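Local coordinates for protein CopN (Chlamydia pneumoniae, PDB 4NRH) that probably acts as a gatekeeper of type III secretion, binding a chaperone to direct the secretion of translocator proteins, at residues N26-G31 / A110-A115; V227-S232 / R252-D257; Y129-G134 / Q147-Y152; R279-S282 / K286-Q289; D69-T74 / E84-A89. One frame throughout, in Å; residues are numbered along the deposited sequence.

Contacts 1, 3 and 5 belong to the HrpJ-like part of this all-helical chain, contacts 2 and 4 to the third helical domain. The elongated shape spreads them out: the centres of contacts 2 and 5 are about 60 Å apart, on opposite sides of the chain's centre, while the centre of contact 3 lies only about 5 Å from that point. Contact 1 holds two of the three residues that bind the sodium ion, and contact 5 falls within the sequence that it spans. Contacts 2 and 3 meet where Val227 CG2 packs on Tyr152 OH at 3.7 Å. Contact 4, its centre about 20 Å from that of contact 2, alone touches the chaperone chain.

Contact 1 (N26-G31 / A110-A115); sequences NSEISG and ASQEYA. With NA (sodium ion), chain E.
An Asx turn coinciding with a type I beta turn, Asn26 to Ile29, meets helix 108-115 through one glutamine, Gln112, whose amide is held at both ends. Gln112 NE2 gives one N-H to Asn26 OD1 at 2.8 Å and the other to Glu28 OE2 at 3.1 Å. Its OE1 accepts from the backbone N of Ser27, also at 3.1 Å; this bond is nearly straight (N-H...acceptor 169°), though the donor stands above the carbonyl plane and not on a lone pair. Extended beyond CG, the Gln112 chain carries its amide from the helix to the turn, and its CG passes 3.5 Å from Ser27 OG.

Asn26 CG lies anti to the backbone N (chi1 -170°), which brings OD1 back to the helix although the CB leaves it. OD1 then takes two donors from opposite faces of its plane: Gln112 NE2, and the backbone N of Glu28 at 3.0 Å, the bond that defines the Asx turn. Glu28 OE2 receives the glutamine through its anti lone pair, with the carboxylate turned 77° from the amide, and also forms a salt bridge with Arg126 of helix 122-133.

The same turn binds sodium through Asn26 O (2.4 Å) and Ile29 O (2.5 Å), with Ala23 O and three waters completing six oxygen ligands. Every one of these ligands is a carbonyl or a water, so no carboxylate neutralises the ion directly. Three bonds fix the rotation of the Gln112 amide, and Arg126 would be expected to favour the charged form of Glu28.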
# COMPACT_ATOMS: atom_id res chain seq x y z
N ASN A 26 -26.07 -12.73 -13.26
CA ASN A 26 -26.10 -11.31 -13.56
C ASN A 26 -27.34 -10.66 -12.95
O ASN A 26 -28.46 -10.89 -13.40
CB ASN A 26 -26.07 -11.09 -15.08
CG ASN A 26 -25.85 -9.64 -15.47
OD1 ASN A 26 -26.21 -8.72 -14.74
ND2 ASN A 26 -25.28 -9.44 -16.65
N SER A 27 -27.14 -9.85 -11.91
CA SER A 27 -28.25 -9.29 -11.15
C SER A 27 -28.91 -8.08 -11.83
O SER A 27 -29.88 -7.53 -11.31
CB SER A 27 -27.78 -8.89 -9.75
OG SER A 27 -26.80 -7.87 -9.81
N GLU A 28 -28.38 -7.66 -12.97
CA GLU A 28 -28.93 -6.50 -13.67
C GLU A 28 -29.75 -6.88 -14.90
O GLU A 28 -30.24 -6.00 -15.61
CB GLU A 28 -27.82 -5.53 -14.07
CG GLU A 28 -27.20 -4.79 -12.90
CD GLU A 28 -26.07 -3.87 -13.33
OE1 GLU A 28 -26.36 -2.70 -13.67
OE2 GLU A 28 -24.90 -4.31 -13.33
N ILE A 29 -29.91 -8.17 -15.15
CA ILE A 29 -30.74 -8.62 -16.26
C ILE A 29 -31.30 -10.02 -16.01
O ILE A 29 -30.70 -10.83 -15.30
CB ILE A 29 -29.96 -8.59 -17.60
CG1 ILE A 29 -30.92 -8.46 -18.78
CG2 ILE A 29 -29.07 -9.81 -17.74
CD1 ILE A 29 -30.27 -7.94 -20.04
N SER A 30 -32.46 -10.29 -16.59
CA SER A 30 -33.12 -11.59 -16.45
C SER A 30 -33.26 -12.28 -17.80
O SER A 30 -33.18 -11.63 -18.84
CB SER A 30 -34.49 -11.43 -15.79
OG SER A 30 -35.38 -10.73 -16.64
N GLY A 31 -33.46 -13.59 -17.77
CA GLY A 31 -33.66 -14.36 -18.99
C GLY A 31 -34.91 -13.90 -19.72
O GLY A 31 -34.96 -13.90 -20.95
N ALA A 110 -17.95 -8.08 -10.94
CA ALA A 110 -17.22 -7.48 -9.82
C ALA A 110 -18.01 -6.31 -9.25
O ALA A 110 -18.14 -6.16 -8.04
CB ALA A 110 -15.84 -7.03 -10.27
N SER A 111 -18.52 -5.47 -10.14
CA SER A 111 -19.28 -4.29 -9.74
C SER A 111 -20.55 -4.66 -8.98
O SER A 111 -20.94 -3.96 -8.05
CB SER A 111 -19.64 -3.45 -10.96
OG SER A 111 -20.58 -4.12 -11.79
N GLN A 112 -21.17 -5.77 -9.37
CA GLN A 112 -22.39 -6.23 -8.72
C GLN A 112 -22.12 -6.79 -7.33
O GLN A 112 -22.90 -6.56 -6.40
CB GLN A 112 -23.09 -7.28 -9.59
CG GLN A 112 -23.70 -6.71 -10.85
CD GLN A 112 -24.17 -7.79 -11.81
OE1 GLN A 112 -24.24 -8.97 -11.45
NE2 GLN A 112 -24.49 -7.40 -13.03
N GLU A 113 -21.03 -7.52 -7.18
CA GLU A 113 -20.68 -8.12 -5.89
C GLU A 113 -20.31 -7.05 -4.86
O GLU A 113 -20.69 -7.14 -3.70
CB GLU A 113 -19.54 -9.12 -6.05
CG GLU A 113 -19.20 -9.86 -4.76
CD GLU A 113 -18.14 -10.92 -4.95
OE1 GLU A 113 -17.50 -10.95 -6.02
OE2 GLU A 113 -17.94 -11.73 -4.01
N TYR A 114 -19.57 -6.03 -5.30
CA TYR A 114 -19.16 -4.95 -4.41
C TYR A 114 -20.30 -3.98 -4.11
O TYR A 114 -20.39 -3.47 -2.99
CB TYR A 114 -17.97 -4.19 -5.01
CG TYR A 114 -16.64 -4.89 -4.79
CD1 TYR A 114 -16.25 -5.95 -5.59
CD2 TYR A 114 -15.78 -4.48 -3.78
CE1 TYR A 114 -15.04 -6.59 -5.39
CE2 TYR A 114 -14.57 -5.11 -3.57
CZ TYR A 114 -14.20 -6.16 -4.38
OH TYR A 114 -13.00 -6.79 -4.17
N ALA A 115 -21.15 -3.73 -5.09
CA ALA A 115 -22.30 -2.84 -4.89
C ALA A 115 -23.29 -3.43 -3.89
O ALA A 115 -24.02 -2.70 -3.23
CB ALA A 115 -23.00 -2.57 -6.21
NA NA E . -30.39 -12.31 -13.28
O HOH W 1 -29.12 -13.20 -11.13
O HOH W 2 -32.00 -13.83 -13.74
O HOH W 3 -32.09 -10.33 -12.17

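Contact 2 (V227-S232 / R252-D257); sequences VKVAES and RNLIGD
Leu254 splits its two methyls over the side of helix 226-237. CD1 sits 3.7 Å from Ser232 OG and 3.9 Å from Lys228 O, with Lys228 CB just beyond, so it covers the groove between residues one turn apart. CD2 takes the other flank, 3.9 Å from Val229 CG2, and the two side chains cross at about a right angle. With CG anti to its backbone N (chi1 -175°), the leucine directs the fork at Val229, its nearest neighbour by backbone, at a CA-CA distance of 7.1 Å.

Only the base of Lys228 takes part: its chain bends at chi2 (-64°) and its end leads off from the helix opposite. This is apolar helix-to-helix packing within the third helical domain, joining helix 226-237 to the last turn of helix 244-255. Ser232 OG, although touching methyls, is hydrogen-bonded to Glu250 on the latter helix, a turn before Leu254.

Farther out, Leu224 touches both Val229 and Leu254, while Phe269 and Phe202 bring helices 259-272 and 179-215 onto Val229. Helix 244-255 stops at Gly256, whose positive phi (98°) turns the chain away; Arg252 NH1 reaches past it to form a salt bridge with Asp257 OD1 at 3.3 Å, its hydrogen bond weak, while NE pairs with Glu248.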
# COMPACT_ATOMS: atom_id res chain seq x y z
N VAL A 227 -11.71 15.11 10.19
CA VAL A 227 -11.14 15.38 8.88
C VAL A 227 -10.02 16.41 8.99
O VAL A 227 -8.95 16.25 8.39
CB VAL A 227 -12.21 15.88 7.89
CG1 VAL A 227 -11.58 16.26 6.56
CG2 VAL A 227 -13.28 14.82 7.69
N LYS A 228 -10.27 17.45 9.78
CA LYS A 228 -9.27 18.49 10.03
C LYS A 228 -8.04 17.89 10.71
O LYS A 228 -6.90 18.21 10.35
CB LYS A 228 -9.86 19.60 10.90
CG LYS A 228 -10.64 20.65 10.12
CD LYS A 228 -9.73 21.41 9.17
CE LYS A 228 -10.46 22.60 8.54
NZ LYS A 228 -9.57 23.38 7.64
N VAL A 229 -8.27 17.04 11.70
CA VAL A 229 -7.19 16.39 12.43
C VAL A 229 -6.38 15.47 11.52
O VAL A 229 -5.15 15.45 11.58
CB VAL A 229 -7.73 15.57 13.62
CG1 VAL A 229 -6.60 14.86 14.35
CG2 VAL A 229 -8.50 16.47 14.58
N ALA A 230 -7.07 14.74 10.65
CA ALA A 230 -6.42 13.84 9.71
C ALA A 230 -5.55 14.59 8.72
O ALA A 230 -4.46 14.14 8.36
CB ALA A 230 -7.46 13.01 8.97
N GLU A 231 -6.03 15.75 8.27
CA GLU A 231 -5.27 16.57 7.33
C GLU A 231 -4.02 17.16 7.99
O GLU A 231 -2.99 17.31 7.35
CB GLU A 231 -6.15 17.69 6.77
CG GLU A 231 -7.19 17.20 5.77
CD GLU A 231 -8.24 18.25 5.45
OE1 GLU A 231 -8.32 19.26 6.18
OE2 GLU A 231 -8.99 18.05 4.47
N SER A 232 -4.13 17.50 9.27
CA SER A 232 -2.99 18.01 10.03
C SER A 232 -1.95 16.91 10.20
O SER A 232 -0.75 17.14 10.05
CB SER A 232 -3.44 18.54 11.39
OG SER A 232 -4.12 19.78 11.26
N ARG A 252 -1.65 23.44 17.91
CA ARG A 252 -2.26 24.64 18.48
C ARG A 252 -3.19 25.34 17.50
O ARG A 252 -4.24 25.85 17.88
CB ARG A 252 -1.18 25.61 18.96
CG ARG A 252 -0.46 25.14 20.21
CD ARG A 252 0.54 26.17 20.72
NE ARG A 252 1.25 25.69 21.90
CZ ARG A 252 0.75 25.71 23.13
NH1 ARG A 252 -0.47 26.19 23.35
NH2 ARG A 252 1.47 25.26 24.15
N ASN A 253 -2.80 25.37 16.22
CA ASN A 253 -3.67 25.90 15.18
C ASN A 253 -4.93 25.05 15.03
O ASN A 253 -5.97 25.53 14.58
CB ASN A 253 -2.93 25.98 13.84
CG ASN A 253 -1.81 27.00 13.85
OD1 ASN A 253 -1.77 27.89 14.71
ND2 ASN A 253 -0.89 26.88 12.90
N LEU A 254 -4.81 23.78 15.40
CA LEU A 254 -5.89 22.82 15.23
C LEU A 254 -6.93 22.89 16.35
O LEU A 254 -8.13 22.89 16.08
CB LEU A 254 -5.30 21.40 15.15
CG LEU A 254 -6.26 20.25 14.85
CD1 LEU A 254 -6.95 20.47 13.52
CD2 LEU A 254 -5.51 18.92 14.86
N ILE A 255 -6.48 22.94 17.60
CA ILE A 255 -7.39 22.78 18.74
C ILE A 255 -7.30 23.93 19.75
O ILE A 255 -8.06 23.98 20.72
CB ILE A 255 -7.13 21.45 19.47
CG1 ILE A 255 -8.34 21.03 20.31
CG2 ILE A 255 -5.86 21.54 20.31
CD1 ILE A 255 -8.22 19.65 20.93
N GLY A 256 -6.39 24.87 19.52
CA GLY A 256 -6.23 25.99 20.43
C GLY A 256 -5.09 25.81 21.42
O GLY A 256 -4.23 24.96 21.23
N ASP A 257 -5.09 26.62 22.47
CA ASP A 257 -3.93 26.72 23.36
C ASP A 257 -4.09 26.02 24.71
O ASP A 257 -3.17 26.07 25.54
CB ASP A 257 -3.59 28.19 23.59
CG ASP A 257 -3.09 28.88 22.34
OD1 ASP A 257 -2.36 28.23 21.55
OD2 ASP A 257 -3.42 30.07 22.13

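Contact 3 (Y129-G134 / Q147-Y152); sequences YLEVTG and QDRYTY
Arg149 meets Glu131 across a gap that no other pair of the two segments closes. From CB its chain leaves the end of helix 139-149 toward helix 122-133, where the Arg149 side chain also packs on Leu128, one turn before Glu131. Its CG lies anti to the carbonyl carbon, and a bend at chi3 (-148°) sets the guanidinium facing the carboxylate. CZ comes within 3.5 Å of Glu131 OE1. At the tip, NH1 donates to that oxygen at 2.8 Å, and NH2 donates to OE2 at 3.0 Å along an almost straight path (N-H...acceptor 170°).

The result is a bidentate, end-on salt bridge between helices of the HrpJ-like region, joining two consecutive helices at the surface. The backbones stay well apart, 13.1 Å between the CA atoms of Glu131 and Arg149, so the two long side chains cover the distance. Glu131 supplies its share of that span with a fully extended chain, approaching from the opposite direction.

The two flat groups are not coplanar. Both oxygens lie close to the guanidinium plane, but the carboxylate is turned 32° against it, so OE1 is met from above its own plane and OE2 on the syn side, somewhat out of plane. Elsewhere along the same helix pair, Val132 packs on Leu142 and Met145 of helix 139-149, adding an apolar contact to the ionic one.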
# COMPACT_ATOMS: atom_id res chain seq x y z
N TYR A 129 -15.13 3.48 -11.90
CA TYR A 129 -13.95 2.76 -12.37
C TYR A 129 -13.46 3.31 -13.71
O TYR A 129 -12.26 3.53 -13.90
CB TYR A 129 -14.23 1.26 -12.50
CG TYR A 129 -13.04 0.47 -12.98
CD1 TYR A 129 -12.04 0.08 -12.10
CD2 TYR A 129 -12.89 0.14 -14.33
CE1 TYR A 129 -10.94 -0.64 -12.54
CE2 TYR A 129 -11.80 -0.58 -14.77
CZ TYR A 129 -10.83 -0.96 -13.87
OH TYR A 129 -9.73 -1.67 -14.31
N LEU A 130 -14.40 3.52 -14.63
CA LEU A 130 -14.08 4.07 -15.94
C LEU A 130 -13.46 5.46 -15.82
O LEU A 130 -12.51 5.79 -16.53
CB LEU A 130 -15.34 4.12 -16.82
CG LEU A 130 -15.46 3.02 -17.87
CD1 LEU A 130 -15.18 1.65 -17.27
CD2 LEU A 130 -16.83 3.05 -18.53
N GLU A 131 -14.00 6.28 -14.92
CA GLU A 131 -13.47 7.62 -14.69
C GLU A 131 -12.08 7.59 -14.08
O GLU A 131 -11.19 8.32 -14.50
CB GLU A 131 -14.42 8.43 -13.80
CG GLU A 131 -13.90 9.82 -13.46
CD GLU A 131 -14.85 10.60 -12.57
OE1 GLU A 131 -15.91 10.05 -12.21
OE2 GLU A 131 -14.54 11.76 -12.25
N VAL A 132 -11.90 6.73 -13.07
CA VAL A 132 -10.62 6.63 -12.37
C VAL A 132 -9.51 6.14 -13.28
O VAL A 132 -8.41 6.70 -13.30
CB VAL A 132 -10.74 5.67 -11.16
CG1 VAL A 132 -9.35 5.29 -10.64
CG2 VAL A 132 -11.57 6.30 -10.06
N THR A 133 -9.80 5.11 -14.07
CA THR A 133 -8.80 4.49 -14.92
C THR A 133 -8.74 5.15 -16.29
O THR A 133 -7.88 4.83 -17.11
CB THR A 133 -9.07 2.99 -15.10
OG1 THR A 133 -10.30 2.80 -15.81
CG2 THR A 133 -9.17 2.30 -13.74
N GLY A 134 -9.67 6.07 -16.54
CA GLY A 134 -9.73 6.76 -17.82
C GLY A 134 -8.74 7.90 -17.95
O GLY A 134 -8.62 8.51 -19.01
N GLN A 147 -14.21 11.79 -1.85
CA GLN A 147 -14.67 12.56 -0.69
C GLN A 147 -16.06 13.17 -0.88
O GLN A 147 -16.82 13.31 0.08
CB GLN A 147 -13.67 13.67 -0.36
CG GLN A 147 -12.56 13.23 0.59
CD GLN A 147 -11.65 14.36 0.99
OE1 GLN A 147 -11.42 15.30 0.22
NE2 GLN A 147 -11.12 14.30 2.21
N ASP A 148 -16.39 13.54 -2.11
CA ASP A 148 -17.69 14.14 -2.40
C ASP A 148 -18.78 13.09 -2.59
O ASP A 148 -19.96 13.36 -2.36
CB ASP A 148 -17.60 15.02 -3.65
CG ASP A 148 -16.52 16.07 -3.55
OD1 ASP A 148 -16.30 16.60 -2.44
OD2 ASP A 148 -15.90 16.38 -4.59
N ARG A 149 -18.38 11.89 -3.00
CA ARG A 149 -19.33 10.86 -3.40
C ARG A 149 -19.64 9.83 -2.32
O ARG A 149 -20.73 9.27 -2.29
CB ARG A 149 -18.81 10.15 -4.65
CG ARG A 149 -18.67 11.06 -5.86
CD ARG A 149 -17.91 10.40 -6.99
NE ARG A 149 -17.15 11.38 -7.76
CZ ARG A 149 -16.64 11.15 -8.97
NH1 ARG A 149 -16.82 9.97 -9.54
NH2 ARG A 149 -15.96 12.10 -9.59
N TYR A 150 -18.69 9.58 -1.43
CA TYR A 150 -18.85 8.50 -0.46
C TYR A 150 -18.52 8.89 0.97
O TYR A 150 -17.75 9.82 1.22
CB TYR A 150 -17.96 7.31 -0.86
CG TYR A 150 -18.21 6.80 -2.26
CD1 TYR A 150 -19.29 5.97 -2.53
CD2 TYR A 150 -17.36 7.13 -3.30
CE1 TYR A 150 -19.52 5.50 -3.81
CE2 TYR A 150 -17.58 6.66 -4.58
CZ TYR A 150 -18.67 5.85 -4.83
OH TYR A 150 -18.89 5.38 -6.10
N THR A 151 -19.11 8.16 1.91
CA THR A 151 -18.69 8.23 3.30
C THR A 151 -17.31 7.59 3.40
O THR A 151 -16.94 6.78 2.56
CB THR A 151 -19.67 7.51 4.24
OG1 THR A 151 -19.75 6.12 3.88
CG2 THR A 151 -21.06 8.13 4.15
N TYR A 152 -16.56 7.95 4.44
CA TYR A 152 -15.22 7.43 4.61
C TYR A 152 -15.19 5.91 4.84
O TYR A 152 -14.29 5.23 4.35
CB TYR A 152 -14.51 8.15 5.76
CG TYR A 152 -14.10 9.56 5.38
CD1 TYR A 152 -12.93 9.78 4.66
CD2 TYR A 152 -14.87 10.65 5.73
CE1 TYR A 152 -12.55 11.06 4.29
CE2 TYR A 152 -14.50 11.94 5.37
CZ TYR A 152 -13.34 12.13 4.65
OH TYR A 152 -12.95 13.40 4.29

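Contact 4 (R279-S282 / K286-Q289); sequences RLFS and KRQQ
Lys286 opens the contact from the first turn of helix 284-301, its extended chain passing back to bring NZ 4.1 Å from Ser282 OG. That is proximity at the rim, while the next residue carries the packing. Arg287 lays its aliphatic part over one face of the Phe281 ring: CB stands 4.1 Å from the ring centroid and 29° off the normal, a CH-pi contact, and lies 3.7 Å from Phe281 CD2. CG stands over the ring centre, 4.1 Å above the plane, and CD carries on toward the other side, 4.0 Å from Phe281 CD1.

CG of Arg287 is anti to the backbone N (chi1 170°), and the chain stays extended to NE, which keeps these methylenes along the ring. The guanidinium ends up beyond the ring, its plane 80° from it, with Phe281 CE1 near its edge; this is not a stacked cation-pi pair. Its NH2 is hydrogen-bonded to Leu273 O, fixing the far end of the side chain.

Gln288 turns instead to the chaperone chain, its NE2 and OE1 hydrogen-bonded to Val39 O and Asp41 N of that chain. Tyr49 of that chaperone packs on Phe281, and Tyr233 and Ile237 of helix 226-237 also touch the ring. The arrangement is a loop phenylalanine folded back on the following helix, at the chaperone-binding surface of the third helical domain.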
# COMPACT_ATOMS: atom_id res chain seq x y z
N ARG A 279 2.65 2.21 5.09
CA ARG A 279 2.83 2.77 3.75
C ARG A 279 2.78 4.30 3.76
O ARG A 279 3.26 4.95 2.83
CB ARG A 279 1.76 2.21 2.81
CG ARG A 279 2.05 2.42 1.33
CD ARG A 279 0.98 1.78 0.47
NE ARG A 279 1.18 2.04 -0.95
CZ ARG A 279 1.93 1.29 -1.74
NH1 ARG A 279 2.56 0.23 -1.26
NH2 ARG A 279 2.06 1.61 -3.02
N LEU A 280 2.19 4.87 4.80
CA LEU A 280 2.11 6.32 4.97
C LEU A 280 3.48 6.99 5.03
O LEU A 280 3.62 8.17 4.72
CB LEU A 280 1.33 6.67 6.23
CG LEU A 280 -0.18 6.48 6.20
CD1 LEU A 280 -0.77 6.91 7.53
CD2 LEU A 280 -0.79 7.27 5.06
N PHE A 281 4.49 6.22 5.44
CA PHE A 281 5.83 6.77 5.64
C PHE A 281 6.80 6.30 4.57
O PHE A 281 6.98 5.09 4.37
CB PHE A 281 6.35 6.40 7.04
CG PHE A 281 5.41 6.78 8.15
CD1 PHE A 281 4.40 5.92 8.56
CD2 PHE A 281 5.54 8.01 8.79
CE1 PHE A 281 3.54 6.28 9.58
CE2 PHE A 281 4.68 8.36 9.81
CZ PHE A 281 3.68 7.50 10.20
N SER A 282 7.41 7.25 3.87
CA SER A 282 8.32 6.94 2.78
C SER A 282 9.70 6.51 3.27
O SER A 282 10.51 5.99 2.49
CB SER A 282 8.47 8.16 1.86
OG SER A 282 8.88 9.30 2.59
N LYS A 286 12.25 9.02 9.03
CA LYS A 286 11.34 10.13 9.32
C LYS A 286 10.23 9.74 10.28
O LYS A 286 9.85 10.53 11.15
CB LYS A 286 10.73 10.67 8.03
CG LYS A 286 11.68 11.55 7.24
CD LYS A 286 11.08 11.92 5.90
CE LYS A 286 12.18 12.11 4.88
NZ LYS A 286 11.64 12.26 3.50
N ARG A 287 9.70 8.53 10.13
CA ARG A 287 8.72 8.00 11.07
C ARG A 287 9.28 8.02 12.48
O ARG A 287 8.64 8.50 13.42
CB ARG A 287 8.31 6.57 10.69
CG ARG A 287 7.47 5.89 11.76
CD ARG A 287 6.94 4.55 11.29
NE ARG A 287 6.04 3.96 12.28
CZ ARG A 287 6.43 3.14 13.25
NH1 ARG A 287 7.71 2.82 13.37
NH2 ARG A 287 5.54 2.65 14.10
N GLN A 288 10.50 7.50 12.63
CA GLN A 288 11.19 7.50 13.91
C GLN A 288 11.43 8.93 14.41
O GLN A 288 11.19 9.23 15.58
CB GLN A 288 12.53 6.76 13.79
CG GLN A 288 13.41 6.87 15.03
CD GLN A 288 14.61 5.96 14.96
OE1 GLN A 288 14.62 4.87 15.54
NE2 GLN A 288 15.64 6.39 14.24
N GLN A 289 11.90 9.79 13.52
CA GLN A 289 12.16 11.19 13.86
C GLN A 289 10.89 11.93 14.24
O GLN A 289 10.90 12.79 15.13
CB GLN A 289 12.86 11.90 12.70
CG GLN A 289 13.33 13.31 13.04
CD GLN A 289 14.24 13.90 11.98
OE1 GLN A 289 14.26 13.44 10.84
NE2 GLN A 289 15.00 14.92 12.36

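Contact 5 (D69-T74 / E84-A89); sequences DYLVQT and EALIQA
Leu86 and Val72 bury the most surface in this antiparallel helical hairpin of the HrpJ-like region, in which helix 61-74 turns back through a short loop into helix 80-97. The segment axes approach to 9.1 Å with their directions 155° apart, and the CA atoms of Val72 and Leu86 lie 5.8 Å from each other.

Leu86 points across with its whole fork. CD2 lies 3.9 Å from Leu71 CB and also nears Leu71 CD1, the two leucines crossing at about a right angle, while CD1 rests on the backbone, 3.6 Å from Leu71 O. That carbonyl is also hydrogen-bonded to Thr75 OG1. Ile50 of helix 47-57 packs on Leu86, and Leu37 of helix 31-40 on Leu71, so neighbouring helices close over the pair.

Val72 lies between two residues of the facing helix. With CG1 anti to the backbone N (chi1 168°), the valine offers a different methyl to each: CG2 meets Leu86 at CB, 3.9 Å away, and at its carbonyl, whereas CG1 turns to the more exposed Ile87. These two side chains also meet nearly perpendicular, methyl against methylene, with Val72 CG1 4.0 Å from Ile87 CG1.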
# COMPACT_ATOMS: atom_id res chain seq x y z
N ASP A 69 -24.23 -9.95 -27.28
CA ASP A 69 -23.52 -11.23 -27.25
C ASP A 69 -24.50 -12.39 -27.24
O ASP A 69 -24.30 -13.39 -27.92
CB ASP A 69 -22.59 -11.31 -26.03
CG ASP A 69 -21.46 -10.30 -26.09
OD1 ASP A 69 -21.04 -9.94 -27.21
OD2 ASP A 69 -20.98 -9.88 -25.02
N TYR A 70 -25.56 -12.26 -26.44
CA TYR A 70 -26.58 -13.29 -26.34
C TYR A 70 -27.33 -13.48 -27.65
O TYR A 70 -27.55 -14.61 -28.09
CB TYR A 70 -27.57 -12.97 -25.22
CG TYR A 70 -28.91 -13.65 -25.39
CD1 TYR A 70 -29.05 -15.01 -25.15
CD2 TYR A 70 -30.02 -12.94 -25.81
CE1 TYR A 70 -30.26 -15.65 -25.32
CE2 TYR A 70 -31.25 -13.57 -25.98
CZ TYR A 70 -31.36 -14.92 -25.73
OH TYR A 70 -32.57 -15.55 -25.89
N LEU A 71 -27.73 -12.37 -28.26
CA LEU A 71 -28.51 -12.40 -29.50
C LEU A 71 -27.74 -13.09 -30.63
O LEU A 71 -28.29 -13.90 -31.36
CB LEU A 71 -28.91 -10.99 -29.92
CG LEU A 71 -29.92 -10.27 -29.03
CD1 LEU A 71 -30.11 -8.83 -29.48
CD2 LEU A 71 -31.25 -11.02 -29.02
N VAL A 72 -26.46 -12.74 -30.75
CA VAL A 72 -25.60 -13.36 -31.75
C VAL A 72 -25.45 -14.86 -31.51
O VAL A 72 -25.48 -15.66 -32.44
CB VAL A 72 -24.20 -12.70 -31.76
CG1 VAL A 72 -23.21 -13.51 -32.58
CG2 VAL A 72 -24.29 -11.27 -32.28
N GLN A 73 -25.31 -15.24 -30.24
CA GLN A 73 -25.06 -16.63 -29.88
C GLN A 73 -26.30 -17.52 -29.99
O GLN A 73 -26.19 -18.69 -30.35
CB GLN A 73 -24.50 -16.71 -28.45
CG GLN A 73 -23.91 -18.06 -28.09
CD GLN A 73 -23.36 -18.10 -26.68
OE1 GLN A 73 -23.29 -17.08 -25.99
NE2 GLN A 73 -22.96 -19.29 -26.23
N THR A 74 -27.47 -16.96 -29.69
CA THR A 74 -28.69 -17.77 -29.63
C THR A 74 -29.38 -17.94 -30.98
O THR A 74 -30.23 -18.81 -31.13
CB THR A 74 -29.70 -17.16 -28.64
OG1 THR A 74 -30.71 -18.14 -28.33
CG2 THR A 74 -30.37 -15.92 -29.23
N GLU A 84 -26.23 -12.49 -39.35
CA GLU A 84 -25.28 -11.59 -40.01
C GLU A 84 -25.54 -10.15 -39.60
O GLU A 84 -24.60 -9.39 -39.33
CB GLU A 84 -25.37 -11.73 -41.53
CG GLU A 84 -24.44 -10.79 -42.29
CD GLU A 84 -24.67 -10.83 -43.79
OE1 GLU A 84 -25.62 -11.50 -44.24
OE2 GLU A 84 -23.89 -10.18 -44.52
N ALA A 85 -26.81 -9.77 -39.55
CA ALA A 85 -27.20 -8.42 -39.16
C ALA A 85 -26.86 -8.15 -37.70
O ALA A 85 -26.46 -7.04 -37.35
CB ALA A 85 -28.69 -8.21 -39.40
N LEU A 86 -27.01 -9.16 -36.85
CA LEU A 86 -26.71 -9.03 -35.43
C LEU A 86 -25.21 -8.86 -35.18
O LEU A 86 -24.80 -8.07 -34.33
CB LEU A 86 -27.23 -10.24 -34.66
CG LEU A 86 -28.75 -10.29 -34.46
CD1 LEU A 86 -29.19 -11.69 -34.07
CD2 LEU A 86 -29.17 -9.29 -33.40
N ILE A 87 -24.40 -9.61 -35.93
CA ILE A 87 -22.95 -9.52 -35.80
C ILE A 87 -22.47 -8.12 -36.18
O ILE A 87 -21.64 -7.53 -35.47
CB ILE A 87 -22.24 -10.56 -36.69
CG1 ILE A 87 -22.52 -11.98 -36.17
CG2 ILE A 87 -20.74 -10.31 -36.72
CD1 ILE A 87 -22.11 -13.07 -37.14
N GLN A 88 -22.99 -7.59 -37.28
CA GLN A 88 -22.68 -6.23 -37.70
C GLN A 88 -23.14 -5.22 -36.66
O GLN A 88 -22.41 -4.28 -36.32
CB GLN A 88 -23.33 -5.91 -39.05
CG GLN A 88 -22.74 -6.66 -40.23
CD GLN A 88 -23.61 -6.58 -41.47
OE1 GLN A 88 -23.86 -7.59 -42.13
NE2 GLN A 88 -24.10 -5.38 -41.77
N ALA A 89 -24.36 -5.40 -36.16
CA ALA A 89 -24.93 -4.51 -35.16
C ALA A 89 -24.11 -4.47 -33.88
O ALA A 89 -23.87 -3.40 -33.32
CB ALA A 89 -26.36 -4.92 -34.85